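Thymocyte nuclear protein 1 (PDB 2AR1) is of unproven function but, as an EVE-domain protein of the PUA clan, probably recognises modified bases in nucleic acid. Local coordinates at residues 40-45 against 114-119; 135-141 against 158-162; 123-127 against 165-170; 74-78 against 126-132. All coordinates share one frame; numbering follows the deposited sequence.

Contact 1. Residues 40-45 against 114-119; sequences KTSPWD and MVDVKF
Trp44 and Val117 meet on the buried side of a short antiparallel strand pair, where CE3 of the indole comes obliquely to within 4.0 Å of Val117 CG2. The ring gets there because its CG stands anti to the backbone N (chi1 -158°); Phe67 meets it with its own ring about perpendicular, and Leu24 and Ser26 also touch it. Behind this packing the backbones of 41-43 and 114-119 are zipped together. Ser42 and Val117 form a hydrogen-bonded pair, Ser42 N to Val117 O at 3.0 Å and Val117 N to Ser42 O at 2.9 Å; Phe119 N binds Lys40 O beyond it. The shortest link is Trp44 N to Val115 O, 2.7 Å, the donor lying nearly along the C=O axis. Met114, also buried, runs extended beyond CG, laying SD against Asp45 and CE 3.7 Å from Pro43 CB.

The face carrying Thr41, Asp116 and Lys118 is looser and more open to solvent. Thr41 CG2 only brushes Lys118 CB at 3.9 Å, after which the lysine chain, bent at chi3, runs off from strand 41-43. Asp116 turns OD1 back over Pro43, 3.1 Å from its CA, while the same oxygen is hydrogen-bonded to Tyr88 OH. Pro43 sits at a non-hydrogen-bonded position and costs the ladder no bond, so backbone amides and carbonyls, not side-chain polarity, join this outermost strand to the mixed sheet.

Contact 2. Residues 135-141 against 158-162; sequences RRELQKM and EYAYI
The Tyr161 ring carries the Glu137 side chain over one face: CB sits 3.9 Å from the ring centroid in a CH-pi contact, and the carboxylate continues across the same face, its plane only 20° from that of the ring. A bend at chi2 (92°) folds Glu137 down. Arg135 CG and CD pass CE1 obliquely, with the guanidinium almost perpendicular to the phenol. Tyr161 OH lies near the guanidinium plane, at its edge, and a water bridges it to Arg135 NE; Glu131 holds the arginine by a salt bridge.

Deeper in, Leu138 CD1 rests 3.9 Å from Ile162 CG1, and the ends of Met141 and Ile162 meet tip to tip, CE to CD1 a tight 3.5 Å. Glu158, extended beyond CG, runs antiparallel to the Met141 side chain, its CD 3.6 Å from Met141 CG. Its OE2 accepts from a second water at 2.7 Å, which also donates to Glu137 O and accepts from Lys140 N, while OE1 takes the amide of Ser155. Both carboxylate oxygens are thus satisfied although the residue is buried.

The loop between helices 129-132 and 142-145, with its 3-10 segment 136-138 and type I beta turn Leu138-Met141, packs here on helix 156-169 of the EVE domain.

Contact 3. Residues 123-127 against 165-170; sequences WDTVL and MNEEQQ
Asn166 OD1, lying 3.3 Å from Trp123 CG across the contact, is gripped by two glutamine amides of its own chain segment. Gln169 NE2 donates to it in the carbonyl plane, on a lone pair, at 2.9 Å and 167°; Gln170 NE2 adds a weak bond. In the EVE domain, the last turn of helix 156-169 packs where strand 113-128 turns a corner at Asp124 and Thr125.

Held chiefly by Gln169, the asparagine amide stacks on the indole, the planes 7° apart and CG above the centre of the ring system. Asn166 CB stands over the six-membered ring, 3.4 Å from its centroid and almost on the normal, a CH-pi contact. With CG anti to the backbone N (chi1 175°), the amide is carried from the helix across the indole.

At the corner Gln169 also reaches Thr125, by two weak bonds: NE2 to the carbonyl O and OE1 from OG1. The solvent side holds these polar groups, whereas the inner side is apolar. There Ile162 touches both Leu127 and Trp123, and Leu127 crosses Met165 at about a right angle. Leu127 and Met165 come closest at CD2 to CB, 3.7 Å.

Contact 4. Residues 74-78 against 126-132; sequences EPGVA and VLTLHEL
Val77 and Leu127 face each other as a hydrogen-bonded antiparallel pair, Leu127 N giving a nearly straight 2.8 Å bond to Val77 O and Val77 N returning a more bent one (135°) to Leu127 O. One step outward, Gly76 lies opposite Thr128. It adopts backbone angles that belong to glycine (phi 158°, psi -171°), and its bare CA lets Leu127 O approach to 3.2 Å. Val126 CG1 comes close as well: being anti to the valine N, it sits on the backbone of Gly76, 3.4 Å from Gly76 C.

Past the glycine the pairing carries over into a helix start. Pro75 O accepts from Leu129 N at 3.0 Å, the donor tilted from the carbonyl plane, so the residue just before strand 76-89 takes up an amide of the first helical turn. Thr128 is the N-cap of helix 129-132: its OG1, placed between the backbone N and carbonyl carbon, accepts from Glu131 N at 3.3 Å. The whole is a strand-to-helix junction on the antiparallel pairing of 113-128 with 76-89 in the mixed sheet.

On the outer side the Thr128 methyl runs alongside Glu74, CG2 to OE1 3.5 Å. On the inner side Val77 CG2 meets Leu132 CD1 at about a right angle. A second shell surrounds these groups: Ile162, Leu143 and Phe144 pack round Leu132, Tyr68 touches Pro75, Val77 and Leu129, and backbone bonds tie Gly76 to His69 and Ala78 to both Phe67 and Trp123.

Overall arrangement
Strand 113-128 runs through three of the four contacts. Its early part pairs with the outermost strand 41-43 in contact 1; its end pairs with strand 76-89 in contact 4 and receives helix 156-169 in contact 3. Contacts 3 and 4 share Val126 and Leu127, centres 9 Å apart; contact 2, on the same helix 15 Å from contact 3, nests inside its chain loop. Ile162, Leu127, Leu132 and Met165 pack these three together. Contact 1 lies apart, 22 to 25 Å between centres. It closes before contacts 2 and 3 open, and contact 4 before contact 2; contacts 1 and 4 alternate, interlocking distant segments. The C-terminal helix packs on the end of strand 113-128 and on loop 135-141.

Contact 1. Residues 40-45 against 114-119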
loop_
_atom_site.group_PDB
_atom_site.type_symbol
_atom_site.label_atom_id
_atom_site.label_comp_id
_atom_site.label_asym_id
_atom_site.label_seq_id
_atom_site.Cartn_x
_atom_site.Cartn_y
_atom_site.Cartn_z
ATOM N N LYS A 40 -4.240 10.732 9.737
ATOM C CA LYS A 40 -5.610 10.347 9.414
ATOM C C LYS A 40 -5.815 10.059 7.915
ATOM O O LYS A 40 -6.309 9.001 7.574
ATOM C CB LYS A 40 -6.630 11.380 9.929
ATOM C CG LYS A 40 -6.577 11.700 11.431
ATOM C CD LYS A 40 -7.654 12.755 11.780
ATOM C CE LYS A 40 -7.907 12.872 13.309
ATOM N NZ LYS A 40 -8.916 13.927 13.780
ATOM N N THR A 41 -5.403 10.993 7.057
ATOM C CA THR A 41 -5.263 10.736 5.622
ATOM C C THR A 41 -3.875 11.181 5.134
ATOM O O THR A 41 -3.268 12.126 5.682
ATOM C CB THR A 41 -6.345 11.441 4.744
ATOM O OG1 THR A 41 -6.132 12.859 4.763
ATOM C CG2 THR A 41 -7.781 11.165 5.249
ATOM N N SER A 42 -3.423 10.577 4.039
ATOM C CA SER A 42 -2.156 10.949 3.459
ATOM C C SER A 42 -2.180 10.637 1.963
ATOM O O SER A 42 -2.757 9.638 1.564
ATOM C CB SER A 42 -1.036 10.190 4.126
ATOM O OG SER A 42 0.228 10.352 3.449
ATOM N N PRO A 43 -1.537 11.485 1.151
ATOM C CA PRO A 43 -1.296 11.061 -0.250
ATOM C C PRO A 43 -0.323 9.886 -0.214
ATOM O O PRO A 43 0.488 9.832 0.669
ATOM C CB PRO A 43 -0.635 12.282 -0.872
ATOM C CG PRO A 43 -0.167 13.109 0.266
ATOM C CD PRO A 43 -0.970 12.802 1.461
ATOM N N TRP A 44 -0.375 8.985 -1.192
ATOM C CA TRP A 44 0.589 7.904 -1.255
ATOM C C TRP A 44 1.738 8.275 -2.199
ATOM O O TRP A 44 1.806 7.796 -3.345
ATOM C CB TRP A 44 -0.109 6.613 -1.650
ATOM C CG TRP A 44 0.673 5.430 -1.232
ATOM C CD1 TRP A 44 1.393 4.625 -2.014
ATOM C CD2 TRP A 44 0.847 4.958 0.104
ATOM N NE1 TRP A 44 2.010 3.647 -1.279
ATOM C CE2 TRP A 44 1.665 3.841 0.043
ATOM C CE3 TRP A 44 0.346 5.386 1.351
ATOM C CZ2 TRP A 44 1.997 3.134 1.165
ATOM C CZ3 TRP A 44 0.680 4.698 2.434
ATOM C CH2 TRP A 44 1.483 3.574 2.345
ATOM N N ASP A 45 2.621 9.153 -1.706
ATOM C CA ASP A 45 3.679 9.714 -2.528
ATOM C C ASP A 45 4.876 8.782 -2.610
ATOM O O ASP A 45 5.018 7.862 -1.833
ATOM C CB ASP A 45 4.137 11.077 -2.013
ATOM C CG ASP A 45 4.670 11.006 -0.650
ATOM O OD1 ASP A 45 5.778 10.504 -0.431
ATOM O OD2 ASP A 45 3.952 11.491 0.195
ATOM N N MET A 114 -0.560 9.498 -7.727
ATOM C CA MET A 114 -0.789 8.931 -6.420
ATOM C C MET A 114 -2.232 9.148 -5.988
ATOM O O MET A 114 -2.857 10.139 -6.339
ATOM C CB MET A 114 0.126 9.568 -5.403
ATOM C CG MET A 114 -0.124 11.004 -5.158
ATOM S SD MET A 114 1.134 11.848 -4.232
ATOM C CE MET A 114 0.480 13.513 -4.135
ATOM N N VAL A 115 -2.702 8.187 -5.200
ATOM C CA VAL A 115 -3.972 8.293 -4.479
ATOM C C VAL A 115 -3.768 8.854 -3.086
ATOM O O VAL A 115 -2.630 9.055 -2.647
ATOM C CB VAL A 115 -4.726 6.957 -4.392
ATOM C CG1 VAL A 115 -4.980 6.386 -5.814
ATOM C CG2 VAL A 115 -3.910 5.910 -3.632
ATOM N N ASP A 116 -4.894 9.249 -2.481
ATOM C CA ASP A 116 -4.948 9.524 -1.004
ATOM C C ASP A 116 -5.550 8.339 -0.320
ATOM O O ASP A 116 -6.460 7.727 -0.823
ATOM C CB ASP A 116 -5.799 10.738 -0.685
ATOM C CG ASP A 116 -5.120 12.072 -1.021
ATOM O OD1 ASP A 116 -3.928 12.072 -1.456
ATOM O OD2 ASP A 116 -5.799 13.112 -0.826
ATOM N N VAL A 117 -5.034 8.025 0.887
ATOM C CA VAL A 117 -5.604 6.919 1.663
ATOM C C VAL A 117 -5.921 7.425 3.042
ATOM O O VAL A 117 -5.380 8.436 3.473
ATOM C CB VAL A 117 -4.722 5.696 1.787
ATOM C CG1 VAL A 117 -4.442 5.052 0.447
ATOM C CG2 VAL A 117 -3.400 5.989 2.480
ATOM N N LYS A 118 -6.829 6.716 3.683
ATOM C CA LYS A 118 -7.231 7.023 5.049
ATOM C C LYS A 118 -6.864 5.852 5.948
ATOM O O LYS A 118 -6.851 4.697 5.521
ATOM C CB LYS A 118 -8.725 7.403 5.180
ATOM C CG LYS A 118 -9.707 6.256 5.249
ATOM C CD LYS A 118 -11.051 6.778 5.781
ATOM C CE LYS A 118 -12.207 6.019 5.190
ATOM N NZ LYS A 118 -13.492 6.363 5.952
ATOM N N PHE A 119 -6.448 6.148 7.176
ATOM C CA PHE A 119 -6.232 5.161 8.168
ATOM C C PHE A 119 -7.516 4.415 8.473
ATOM O O PHE A 119 -8.557 5.066 8.645
ATOM C CB PHE A 119 -5.890 5.876 9.503
ATOM C CG PHE A 119 -5.749 4.925 10.637
ATOM C CD1 PHE A 119 -4.613 4.122 10.764
ATOM C CD2 PHE A 119 -6.753 4.839 11.589
ATOM C CE1 PHE A 119 -4.515 3.229 11.819
ATOM C CE2 PHE A 119 -6.657 3.928 12.630
ATOM C CZ PHE A 119 -5.560 3.180 12.765
#

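Contact 2. Residues 135-141 against 158-162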
loop_
_atom_site.group_PDB
_atom_site.type_symbol
_atom_site.label_atom_id
_atom_site.label_comp_id
_atom_site.label_asym_id
_atom_site.label_seq_id
_atom_site.Cartn_x
_atom_site.Cartn_y
_atom_site.Cartn_z
ATOM N N ARG A 135 0.382 -20.026 4.492
ATOM C CA ARG A 135 -1.051 -20.294 4.363
ATOM C C ARG A 135 -1.316 -20.647 2.915
ATOM O O ARG A 135 -0.940 -19.926 2.003
ATOM C CB ARG A 135 -1.915 -19.115 4.767
ATOM C CG ARG A 135 -1.684 -18.680 6.235
ATOM C CD ARG A 135 -2.223 -19.752 7.149
ATOM N NE ARG A 135 -2.150 -19.272 8.528
ATOM C CZ ARG A 135 -1.035 -19.229 9.250
ATOM N NH1 ARG A 135 0.124 -19.667 8.803
ATOM N NH2 ARG A 135 -1.104 -18.688 10.488
ATOM N N ARG A 136 -2.015 -21.724 2.697
ATOM C CA ARG A 136 -2.319 -22.156 1.300
ATOM C C ARG A 136 -3.126 -21.079 0.554
ATOM O O ARG A 136 -2.926 -20.866 -0.674
ATOM C CB ARG A 136 -3.196 -23.393 1.347
ATOM C CG ARG A 136 -3.643 -23.930 -0.039
ATOM C CD ARG A 136 -2.459 -24.066 -0.892
ATOM N NE ARG A 136 -2.766 -24.781 -2.120
ATOM C CZ ARG A 136 -1.840 -25.372 -2.878
ATOM N NH1 ARG A 136 -0.547 -25.338 -2.536
ATOM N NH2 ARG A 136 -2.213 -25.990 -3.980
ATOM N N GLU A 137 -4.018 -20.400 1.280
ATOM C CA GLU A 137 -4.963 -19.422 0.752
ATOM C C GLU A 137 -4.247 -18.215 0.180
ATOM O O GLU A 137 -4.804 -17.495 -0.615
ATOM C CB GLU A 137 -5.921 -19.043 1.852
ATOM C CG GLU A 137 -6.841 -20.201 2.163
ATOM C CD GLU A 137 -6.394 -21.140 3.259
ATOM O OE1 GLU A 137 -5.192 -21.144 3.601
ATOM O OE2 GLU A 137 -7.266 -21.936 3.690
ATOM N N LEU A 138 -2.971 -18.051 0.568
ATOM C CA LEU A 138 -2.236 -16.867 0.162
ATOM C C LEU A 138 -1.155 -17.205 -0.863
ATOM O O LEU A 138 -0.415 -16.303 -1.244
ATOM C CB LEU A 138 -1.637 -16.192 1.389
ATOM C CG LEU A 138 -2.623 -15.796 2.485
ATOM C CD1 LEU A 138 -1.794 -15.135 3.618
ATOM C CD2 LEU A 138 -3.687 -14.999 1.908
ATOM N N GLN A 139 -1.025 -18.479 -1.293
ATOM C CA GLN A 139 0.050 -18.977 -2.171
ATOM C C GLN A 139 0.254 -18.159 -3.441
ATOM O O GLN A 139 1.371 -18.079 -3.956
ATOM C CB GLN A 139 -0.206 -20.476 -2.529
ATOM C CG GLN A 139 1.019 -21.237 -2.942
ATOM C CD GLN A 139 2.018 -21.414 -1.810
ATOM O OE1 GLN A 139 2.067 -20.633 -0.882
ATOM N NE2 GLN A 139 2.814 -22.431 -1.912
ATOM N N LYS A 140 -0.817 -17.579 -3.968
ATOM C CA LYS A 140 -0.784 -16.820 -5.265
ATOM C C LYS A 140 -0.648 -15.312 -5.106
ATOM O O LYS A 140 -0.865 -14.590 -6.069
ATOM C CB LYS A 140 -2.043 -17.075 -6.201
ATOM C CG LYS A 140 -2.608 -18.511 -6.293
ATOM C CD LYS A 140 -4.042 -18.537 -6.940
ATOM C CE LYS A 140 -4.016 -18.181 -8.399
ATOM N NZ LYS A 140 -5.406 -18.111 -9.020
ATOM N N MET A 141 -0.477 -14.787 -3.894
ATOM C CA MET A 141 -0.259 -13.328 -3.747
ATOM C C MET A 141 0.952 -12.864 -4.591
ATOM O O MET A 141 2.015 -13.467 -4.691
ATOM C CB MET A 141 -0.059 -12.846 -2.255
ATOM C CG MET A 141 -1.138 -13.176 -1.277
ATOM S SD MET A 141 -0.704 -12.461 0.353
ATOM C CE MET A 141 -1.205 -10.770 0.098
ATOM N N GLU A 158 -7.812 -13.443 -0.542
ATOM C CA GLU A 158 -6.546 -13.131 0.077
ATOM C C GLU A 158 -6.787 -12.076 1.210
ATOM O O GLU A 158 -6.277 -12.270 2.336
ATOM C CB GLU A 158 -5.546 -12.638 -0.955
ATOM C CG GLU A 158 -4.861 -13.731 -1.718
ATOM C CD GLU A 158 -4.230 -13.249 -3.022
ATOM O OE1 GLU A 158 -4.195 -12.004 -3.290
ATOM O OE2 GLU A 158 -3.868 -14.137 -3.780
ATOM N N TYR A 159 -7.443 -11.011 0.901
ATOM C CA TYR A 159 -7.860 -9.948 1.848
ATOM C C TYR A 159 -8.560 -10.608 3.006
ATOM O O TYR A 159 -8.169 -10.404 4.154
ATOM C CB TYR A 159 -8.705 -8.926 1.179
ATOM C CG TYR A 159 -9.028 -7.802 2.078
ATOM C CD1 TYR A 159 -8.065 -6.808 2.344
ATOM C CD2 TYR A 159 -10.269 -7.691 2.605
ATOM C CE1 TYR A 159 -8.381 -5.692 3.121
ATOM C CE2 TYR A 159 -10.623 -6.580 3.411
ATOM C CZ TYR A 159 -9.683 -5.581 3.645
ATOM O OH TYR A 159 -10.177 -4.558 4.468
ATOM N N ALA A 160 -9.576 -11.410 2.731
ATOM C CA ALA A 160 -10.427 -12.065 3.770
ATOM C C ALA A 160 -9.521 -12.899 4.709
ATOM O O ALA A 160 -9.664 -12.847 5.932
ATOM C CB ALA A 160 -11.353 -12.993 3.086
ATOM N N TYR A 161 -8.648 -13.710 4.111
ATOM C CA TYR A 161 -7.797 -14.644 4.887
ATOM C C TYR A 161 -6.845 -13.895 5.834
ATOM O O TYR A 161 -6.670 -14.226 7.060
ATOM C CB TYR A 161 -7.137 -15.607 3.918
ATOM C CG TYR A 161 -6.739 -16.835 4.721
ATOM C CD1 TYR A 161 -5.538 -16.890 5.470
ATOM C CD2 TYR A 161 -7.640 -17.922 4.847
ATOM C CE1 TYR A 161 -5.212 -17.986 6.191
ATOM C CE2 TYR A 161 -7.330 -19.045 5.571
ATOM C CZ TYR A 161 -6.118 -19.100 6.293
ATOM O OH TYR A 161 -5.706 -20.154 7.143
ATOM N N ILE A 162 -6.302 -12.794 5.320
ATOM C CA ILE A 162 -5.362 -11.944 6.068
ATOM C C ILE A 162 -6.036 -11.282 7.260
ATOM O O ILE A 162 -5.464 -11.319 8.333
ATOM C CB ILE A 162 -4.585 -10.982 5.138
ATOM C CG1 ILE A 162 -3.711 -11.806 4.234
ATOM C CG2 ILE A 162 -3.892 -9.860 5.859
ATOM C CD1 ILE A 162 -2.962 -11.048 3.057
HETATM O O HOH W 1 -4.839 -19.074 9.682
HETATM O O HOH W 2 -3.599 -16.680 -2.980
#

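Contact 3. Residues 123-127 against 165-170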
loop_
_atom_site.group_PDB
_atom_site.type_symbol
_atom_site.label_atom_id
_atom_site.label_comp_id
_atom_site.label_asym_id
_atom_site.label_seq_id
_atom_site.Cartn_x
_atom_site.Cartn_y
_atom_site.Cartn_z
ATOM N N TRP A 123 -2.889 -2.723 13.717
ATOM C CA TRP A 123 -3.015 -4.004 14.320
ATOM C C TRP A 123 -2.017 -4.071 15.494
ATOM O O TRP A 123 -0.901 -3.491 15.426
ATOM C CB TRP A 123 -2.765 -5.121 13.331
ATOM C CG TRP A 123 -3.832 -5.249 12.336
ATOM C CD1 TRP A 123 -5.061 -4.596 12.355
ATOM C CD2 TRP A 123 -3.825 -6.096 11.151
ATOM N NE1 TRP A 123 -5.791 -4.989 11.230
ATOM C CE2 TRP A 123 -5.068 -5.917 10.514
ATOM C CE3 TRP A 123 -2.897 -7.031 10.607
ATOM C CZ2 TRP A 123 -5.412 -6.644 9.336
ATOM C CZ3 TRP A 123 -3.236 -7.718 9.391
ATOM C CH2 TRP A 123 -4.492 -7.514 8.813
ATOM N N ASP A 124 -2.341 -4.814 16.543
ATOM C CA ASP A 124 -1.497 -4.818 17.759
ATOM C C ASP A 124 -0.041 -5.267 17.522
ATOM O O ASP A 124 0.902 -4.768 18.145
ATOM C CB ASP A 124 -2.111 -5.690 18.855
ATOM C CG ASP A 124 -3.462 -5.226 19.392
ATOM O OD1 ASP A 124 -4.091 -4.235 18.939
ATOM O OD2 ASP A 124 -3.915 -6.008 20.254
ATOM N N THR A 125 0.129 -6.255 16.642
ATOM C CA THR A 125 1.444 -6.699 16.240
ATOM C C THR A 125 1.313 -6.949 14.757
ATOM O O THR A 125 0.187 -7.161 14.229
ATOM C CB THR A 125 1.895 -7.960 16.945
ATOM O OG1 THR A 125 0.990 -9.028 16.647
ATOM C CG2 THR A 125 1.917 -7.716 18.437
ATOM N N VAL A 126 2.419 -6.777 14.082
ATOM C CA VAL A 126 2.460 -6.993 12.644
ATOM C C VAL A 126 2.148 -8.458 12.380
ATOM O O VAL A 126 2.529 -9.362 13.112
ATOM C CB VAL A 126 3.831 -6.638 12.078
ATOM C CG1 VAL A 126 3.921 -6.951 10.584
ATOM C CG2 VAL A 126 4.163 -5.195 12.214
ATOM N N LEU A 127 1.423 -8.698 11.319
ATOM C CA LEU A 127 1.217 -10.068 10.820
ATOM C C LEU A 127 2.389 -10.423 9.894
ATOM O O LEU A 127 2.484 -9.879 8.797
ATOM C CB LEU A 127 -0.124 -10.122 10.107
ATOM C CG LEU A 127 -0.579 -11.465 9.550
ATOM C CD1 LEU A 127 -0.748 -12.494 10.706
ATOM C CD2 LEU A 127 -1.795 -11.401 8.676
ATOM N N MET A 165 -6.510 -13.932 9.824
ATOM C CA MET A 165 -5.235 -14.134 10.530
ATOM C C MET A 165 -4.938 -13.099 11.641
ATOM O O MET A 165 -4.402 -13.434 12.715
ATOM C CB MET A 165 -4.088 -14.165 9.549
ATOM C CG MET A 165 -4.101 -15.391 8.689
ATOM S SD MET A 165 -2.889 -15.267 7.312
ATOM C CE MET A 165 -1.446 -15.425 8.113
ATOM N N ASN A 166 -5.257 -11.833 11.355
ATOM C CA ASN A 166 -5.093 -10.810 12.392
ATOM C C ASN A 166 -5.968 -11.131 13.601
ATOM O O ASN A 166 -5.531 -10.981 14.768
ATOM C CB ASN A 166 -5.380 -9.402 11.887
ATOM C CG ASN A 166 -5.314 -8.375 13.007
ATOM O OD1 ASN A 166 -4.286 -8.263 13.690
ATOM N ND2 ASN A 166 -6.384 -7.621 13.200
ATOM N N GLU A 167 -7.198 -11.561 13.350
ATOM C CA GLU A 167 -8.112 -11.904 14.432
ATOM C C GLU A 167 -7.603 -13.078 15.213
ATOM O O GLU A 167 -7.667 -13.045 16.410
ATOM C CB GLU A 167 -9.524 -12.194 13.923
ATOM C CG GLU A 167 -10.047 -11.163 13.028
ATOM C CD GLU A 167 -11.514 -11.385 12.739
ATOM O OE1 GLU A 167 -11.863 -12.454 12.175
ATOM O OE2 GLU A 167 -12.307 -10.503 13.085
ATOM N N GLU A 168 -7.065 -14.108 14.544
ATOM C CA GLU A 168 -6.525 -15.290 15.239
ATOM C C GLU A 168 -5.371 -14.862 16.122
ATOM O O GLU A 168 -5.281 -15.309 17.257
ATOM C CB GLU A 168 -6.068 -16.343 14.211
ATOM C CG GLU A 168 -7.271 -16.833 13.387
ATOM C CD GLU A 168 -6.913 -17.703 12.188
ATOM O OE1 GLU A 168 -5.857 -17.501 11.561
ATOM O OE2 GLU A 168 -7.734 -18.585 11.870
ATOM N N GLN A 169 -4.515 -13.979 15.618
ATOM C CA GLN A 169 -3.326 -13.496 16.336
ATOM C C GLN A 169 -3.721 -12.652 17.563
ATOM O O GLN A 169 -3.082 -12.716 18.622
ATOM C CB GLN A 169 -2.355 -12.743 15.399
ATOM C CG GLN A 169 -2.440 -11.208 15.396
ATOM C CD GLN A 169 -1.320 -10.515 14.575
ATOM O OE1 GLN A 169 -0.156 -10.997 14.545
ATOM N NE2 GLN A 169 -1.657 -9.353 13.950
ATOM N N GLN A 170 -4.814 -11.920 17.435
ATOM C CA GLN A 170 -5.298 -11.032 18.500
ATOM C C GLN A 170 -6.044 -11.802 19.606
ATOM O O GLN A 170 -6.441 -11.225 20.629
ATOM C CB GLN A 170 -6.169 -9.926 17.880
ATOM C CG GLN A 170 -5.421 -9.128 16.751
ATOM C CD GLN A 170 -4.168 -8.375 17.266
ATOM O OE1 GLN A 170 -4.198 -7.873 18.393
ATOM N NE2 GLN A 170 -3.066 -8.306 16.457
#

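Contact 4. Residues 74-78 against 126-132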
loop_
_atom_site.group_PDB
_atom_site.type_symbol
_atom_site.label_atom_id
_atom_site.label_comp_id
_atom_site.label_asym_id
_atom_site.label_seq_id
_atom_site.Cartn_x
_atom_site.Cartn_y
_atom_site.Cartn_z
ATOM N N GLU A 74 10.680 -6.643 11.128
ATOM C CA GLU A 74 9.475 -7.451 11.202
ATOM C C GLU A 74 8.571 -7.072 10.016
ATOM O O GLU A 74 7.588 -6.329 10.174
ATOM C CB GLU A 74 8.755 -7.288 12.559
ATOM C CG GLU A 74 9.409 -7.938 13.755
ATOM C CD GLU A 74 9.622 -9.456 13.644
ATOM O OE1 GLU A 74 8.738 -10.166 13.101
ATOM O OE2 GLU A 74 10.699 -9.927 14.104
ATOM N N PRO A 75 8.939 -7.515 8.826
ATOM C CA PRO A 75 8.090 -7.169 7.703
ATOM C C PRO A 75 6.766 -7.886 7.852
ATOM O O PRO A 75 6.713 -8.998 8.310
ATOM C CB PRO A 75 8.851 -7.702 6.462
ATOM C CG PRO A 75 9.708 -8.706 6.973
ATOM C CD PRO A 75 10.087 -8.328 8.406
ATOM N N GLY A 76 5.713 -7.267 7.366
ATOM C CA GLY A 76 4.445 -7.915 7.263
ATOM C C GLY A 76 3.351 -6.854 7.215
ATOM O O GLY A 76 3.631 -5.643 7.065
ATOM N N VAL A 77 2.107 -7.304 7.316
ATOM C CA VAL A 77 0.923 -6.402 7.348
ATOM C C VAL A 77 0.718 -5.766 8.746
ATOM O O VAL A 77 0.537 -6.511 9.767
ATOM C CB VAL A 77 -0.356 -7.080 6.874
ATOM C CG1 VAL A 77 -1.531 -6.156 6.825
ATOM C CG2 VAL A 77 -0.125 -7.621 5.399
ATOM N N ALA A 78 0.813 -4.461 8.741
ATOM C CA ALA A 78 0.710 -3.631 9.996
ATOM C C ALA A 78 -0.671 -3.057 10.346
ATOM O O ALA A 78 -0.949 -2.653 11.479
ATOM C CB ALA A 78 1.626 -2.487 9.819
ATOM N N VAL A 126 2.419 -6.777 14.082
ATOM C CA VAL A 126 2.460 -6.993 12.644
ATOM C C VAL A 126 2.148 -8.458 12.380
ATOM O O VAL A 126 2.529 -9.362 13.112
ATOM C CB VAL A 126 3.831 -6.638 12.078
ATOM C CG1 VAL A 126 3.921 -6.951 10.584
ATOM C CG2 VAL A 126 4.163 -5.195 12.214
ATOM N N LEU A 127 1.423 -8.698 11.319
ATOM C CA LEU A 127 1.217 -10.068 10.820
ATOM C C LEU A 127 2.389 -10.423 9.894
ATOM O O LEU A 127 2.484 -9.879 8.797
ATOM C CB LEU A 127 -0.124 -10.122 10.107
ATOM C CG LEU A 127 -0.579 -11.465 9.550
ATOM C CD1 LEU A 127 -0.748 -12.494 10.706
ATOM C CD2 LEU A 127 -1.795 -11.401 8.676
ATOM N N THR A 128 3.287 -11.303 10.354
ATOM C CA THR A 128 4.556 -11.349 9.725
ATOM C C THR A 128 4.484 -11.963 8.337
ATOM O O THR A 128 3.573 -12.766 8.037
ATOM C CB THR A 128 5.552 -12.215 10.505
ATOM O OG1 THR A 128 5.004 -13.557 10.678
ATOM C CG2 THR A 128 5.821 -11.554 11.842
ATOM N N LEU A 129 5.510 -11.637 7.555
ATOM C CA LEU A 129 5.698 -12.207 6.206
ATOM C C LEU A 129 5.794 -13.732 6.285
ATOM O O LEU A 129 5.150 -14.420 5.446
ATOM C CB LEU A 129 6.842 -11.551 5.485
ATOM C CG LEU A 129 6.971 -12.157 4.107
ATOM C CD1 LEU A 129 6.061 -11.644 3.089
ATOM C CD2 LEU A 129 8.439 -12.065 3.732
ATOM N N HIS A 130 6.524 -14.219 7.301
ATOM C CA HIS A 130 6.700 -15.695 7.489
ATOM C C HIS A 130 5.303 -16.348 7.558
ATOM O O HIS A 130 5.027 -17.331 6.861
ATOM C CB HIS A 130 7.461 -15.988 8.774
ATOM C CG HIS A 130 7.408 -17.434 9.156
ATOM N ND1 HIS A 130 8.222 -18.391 8.576
ATOM C CD2 HIS A 130 6.613 -18.097 10.028
ATOM C CE1 HIS A 130 7.964 -19.577 9.108
ATOM N NE2 HIS A 130 7.011 -19.420 10.014
ATOM N N GLU A 131 4.379 -15.771 8.342
ATOM C CA GLU A 131 3.055 -16.353 8.419
ATOM C C GLU A 131 2.313 -16.225 7.112
ATOM O O GLU A 131 1.507 -17.108 6.810
ATOM C CB GLU A 131 2.203 -15.791 9.547
ATOM C CG GLU A 131 2.659 -16.178 10.932
ATOM C CD GLU A 131 2.974 -17.691 11.083
ATOM O OE1 GLU A 131 2.161 -18.564 10.672
ATOM O OE2 GLU A 131 4.041 -18.032 11.637
ATOM N N LEU A 132 2.546 -15.129 6.377
ATOM C CA LEU A 132 1.781 -14.921 5.139
ATOM C C LEU A 132 2.175 -16.041 4.158
ATOM O O LEU A 132 1.335 -16.480 3.347
ATOM C CB LEU A 132 2.031 -13.568 4.501
ATOM C CG LEU A 132 1.509 -12.367 5.322
ATOM C CD1 LEU A 132 2.095 -11.066 4.800
ATOM C CD2 LEU A 132 -0.027 -12.279 5.450
#